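Local coordinates for protein Ral guanine nucleotide dissociation stimulator-like 2 (Mus musculus, PDB 4JGW) that probably acts as a guanine nucleotide exchange factor for small G proteins through its CDC25-homology domain, and associates with GTP-bound Ras and Rap in vitro, at residues Glu299-Leu303 with Leu304-Ser308. Residues are numbered along the deposited sequence; the frame is centred on the assembly and turned at random.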
ATOM      1  N   GLU A 299     -10.501 -19.243   8.778  1.00 31.08           N
ATOM      2  CA  GLU A 299     -11.919 -18.916   8.652  1.00 31.48           C
ATOM      3  C   GLU A 299     -12.315 -17.719   9.529  1.00 31.42           C
ATOM      4  O   GLU A 299     -13.076 -16.852   9.093  1.00 31.61           O
ATOM      5  CB  GLU A 299     -12.782 -20.151   8.949  1.00 31.59           C
ATOM      6  CG  GLU A 299     -14.298 -19.936   8.896  1.00 32.74           C
ATOM      7  CD  GLU A 299     -14.842 -19.640   7.500  1.00 34.39           C
ATOM      8  OE1 GLU A 299     -14.063 -19.549   6.524  1.00 35.28           O
ATOM      9  OE2 GLU A 299     -16.075 -19.485   7.381  1.00 35.36           O
ATOM     10  N   GLU A 300     -11.778 -17.666  10.746  1.00 31.32           N
ATOM     11  CA  GLU A 300     -12.048 -16.551  11.661  1.00 31.36           C
ATOM     12  C   GLU A 300     -11.385 -15.248  11.202  1.00 31.31           C
ATOM     13  O   GLU A 300     -11.905 -14.158  11.457  1.00 31.33           O
ATOM     14  CB  GLU A 300     -11.627 -16.892  13.094  1.00 31.25           C
ATOM     15  CG  GLU A 300     -12.410 -18.037  13.739  1.00 31.64           C
ATOM     16  CD  GLU A 300     -13.815 -17.648  14.189  1.00 32.14           C
ATOM     17  OE1 GLU A 300     -14.171 -16.449  14.143  1.00 32.33           O
ATOM     18  OE2 GLU A 300     -14.569 -18.557  14.596  1.00 32.23           O
ATOM     19  N   CYS A 301     -10.243 -15.371  10.526  1.00 31.17           N
ATOM     20  CA  CYS A 301      -9.590 -14.230   9.878  1.00 31.06           C
ATOM     21  C   CYS A 301     -10.460 -13.647   8.758  1.00 31.18           C
ATOM     22  O   CYS A 301     -10.537 -12.429   8.602  1.00 31.00           O
ATOM     23  CB  CYS A 301      -8.219 -14.630   9.320  1.00 31.03           C
ATOM     24  SG  CYS A 301      -6.915 -14.857  10.559  1.00 30.13           S
ATOM     25  N   ARG A 302     -11.110 -14.524   7.995  1.00 31.47           N
ATOM     26  CA  ARG A 302     -11.982 -14.123   6.891  1.00 31.78           C
ATOM     27  C   ARG A 302     -13.210 -13.366   7.391  1.00 31.83           C
ATOM     28  O   ARG A 302     -13.634 -12.386   6.773  1.00 31.80           O
ATOM     29  CB  ARG A 302     -12.421 -15.345   6.083  1.00 32.03           C
ATOM     30  CG  ARG A 302     -13.062 -15.017   4.737  1.00 32.79           C
ATOM     31  CD  ARG A 302     -13.809 -16.215   4.175  1.00 34.76           C
ATOM     32  NE  ARG A 302     -15.257 -16.111   4.351  1.00 36.91           N
ATOM     33  CZ  ARG A 302     -15.927 -16.525   5.423  1.00 37.90           C
ATOM     34  NH1 ARG A 302     -15.285 -17.073   6.444  1.00 39.19           N
ATOM     35  NH2 ARG A 302     -17.243 -16.387   5.479  1.00 38.31           N
ATOM     36  N   LEU A 303     -13.769 -13.829   8.508  1.00 31.86           N
ATOM     37  CA  LEU A 303     -14.919 -13.182   9.141  1.00 31.88           C
ATOM     38  C   LEU A 303     -14.554 -11.792   9.651  1.00 31.89           C
ATOM     39  O   LEU A 303     -15.402 -10.899   9.696  1.00 32.08           O
ATOM     40  CB  LEU A 303     -15.470 -14.046  10.283  1.00 31.90           C
ATOM     41  CG  LEU A 303     -16.107 -15.390   9.905  1.00 32.26           C
ATOM     42  CD1 LEU A 303     -16.131 -16.342  11.097  1.00 32.78           C
ATOM     43  CD2 LEU A 303     -17.514 -15.207   9.335  1.00 32.59           C
ATOM     44  N   LEU A 304     -13.288 -11.622  10.028  1.00 31.70           N
ATOM     45  CA  LEU A 304     -12.752 -10.322  10.426  1.00 31.71           C
ATOM     46  C   LEU A 304     -12.268  -9.504   9.227  1.00 31.61           C
ATOM     47  O   LEU A 304     -11.809  -8.372   9.391  1.00 31.49           O
ATOM     48  CB  LEU A 304     -11.605 -10.498  11.426  1.00 31.67           C
ATOM     49  CG  LEU A 304     -11.940 -10.930  12.856  1.00 31.99           C
ATOM     50  CD1 LEU A 304     -10.666 -11.312  13.581  1.00 31.63           C
ATOM     51  CD2 LEU A 304     -12.689  -9.839  13.616  1.00 32.04           C
ATOM     52  N   ARG A 305     -12.376 -10.087   8.033  1.00 31.62           N
ATOM     53  CA  ARG A 305     -11.921  -9.466   6.782  1.00 31.72           C
ATOM     54  C   ARG A 305     -10.408  -9.208   6.753  1.00 31.39           C
ATOM     55  O   ARG A 305      -9.940  -8.251   6.128  1.00 31.36           O
ATOM     56  CB  ARG A 305     -12.710  -8.186   6.468  1.00 31.97           C
ATOM     57  CG  ARG A 305     -14.191  -8.407   6.176  1.00 33.20           C
ATOM     58  CD  ARG A 305     -14.850  -7.126   5.670  1.00 35.81           C
ATOM     59  NE  ARG A 305     -14.279  -6.687   4.393  1.00 37.97           N
ATOM     60  CZ  ARG A 305     -14.597  -5.558   3.766  1.00 39.18           C
ATOM     61  NH1 ARG A 305     -15.494  -4.725   4.282  1.00 40.22           N
ATOM     62  NH2 ARG A 305     -14.014  -5.260   2.612  1.00 39.61           N
ATOM     63  N   ASN A 306      -9.653 -10.065   7.439  1.00 30.95           N
ATOM     64  CA  ASN A 306      -8.199 -10.032   7.379  1.00 30.71           C
ATOM     65  C   ASN A 306      -7.726 -11.016   6.314  1.00 30.52           C
ATOM     66  O   ASN A 306      -7.359 -12.155   6.615  1.00 30.48           O
ATOM     67  CB  ASN A 306      -7.584 -10.345   8.750  1.00 30.62           C
ATOM     68  CG  ASN A 306      -6.054 -10.324   8.739  1.00 30.60           C
ATOM     69  OD1 ASN A 306      -5.421  -9.946   7.750  1.00 30.39           O
ATOM     70  ND2 ASN A 306      -5.459 -10.729   9.854  1.00 30.27           N
ATOM     71  N   PHE A 307      -7.753 -10.564   5.063  1.00 30.26           N
ATOM     72  CA  PHE A 307      -7.407 -11.414   3.926  1.00 30.22           C
ATOM     73  C   PHE A 307      -5.902 -11.652   3.807  1.00 30.00           C
ATOM     74  O   PHE A 307      -5.472 -12.564   3.103  1.00 30.06           O
ATOM     75  CB  PHE A 307      -7.993 -10.851   2.627  1.00 30.13           C
ATOM     76  CG  PHE A 307      -9.496 -10.763   2.636  1.00 30.25           C
ATOM     77  CD1 PHE A 307     -10.133  -9.555   2.913  1.00 30.46           C
ATOM     78  CD2 PHE A 307     -10.274 -11.888   2.384  1.00 30.40           C
ATOM     79  CE1 PHE A 307     -11.526  -9.469   2.932  1.00 30.40           C
ATOM     80  CE2 PHE A 307     -11.669 -11.812   2.399  1.00 30.64           C
ATOM     81  CZ  PHE A 307     -12.295 -10.599   2.675  1.00 30.24           C
ATOM     82  N   SER A 308      -5.114 -10.833   4.503  1.00 29.84           N
ATOM     83  CA  SER A 308      -3.670 -11.030   4.579  1.00 29.77           C
ATOM     84  C   SER A 308      -3.323 -12.340   5.297  1.00 29.79           C
ATOM     85  O   SER A 308      -2.553 -13.152   4.777  1.00 29.74           O
ATOM     86  CB  SER A 308      -2.996  -9.846   5.273  1.00 29.75           C
ATOM     87  OG  SER A 308      -1.589 -10.005   5.283  1.00 29.69           O
TER
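The carbonyl oxygen Cys301 O is gripped twice: Asn306 N donates to it at 2.8 Å with an N-H...O angle of 157°, and Leu304 N adds a weak bond at 3.2 Å. Arg305, at positive phi (62°), turns the chain back, and its own N reaches Arg302 O at 2.9 Å, from above the carbonyl plane and not along a lone pair. These two bonds, Asn306 N to Cys301 O and Arg305 N to Arg302 O, are how a Schellman motif closes a helix. The Leu304 N-H is shared, its better-angled bond going to Glu300 O, the last regular helical link of helix 284-303.

Side chains fill in around these backbone bonds. CG of Leu304 packs against Glu300 O at 3.5 Å, and its CB lies close to both Glu300 O and Cys301 O, while Asn306 CB comes to 3.6 Å from Cys301 O. The aliphatic CG of Arg302 meets the Phe307 ring obliquely at CE2, 4.2 Å away.

Asn306 is also the N-cap of helix 307-318. With CG anti to its backbone N (chi1 180°), its OD1 accepts from Ser309 N, and its ND2 is held by Asp214 and Thr211 of helix 203-219. The guanidinium of Arg305 pairs with Glu435. One buried asparagine thus takes part in closing helix 284-303 through its backbone N and caps the next through OD1, giving a short, well-anchored junction within the RasGEF domain.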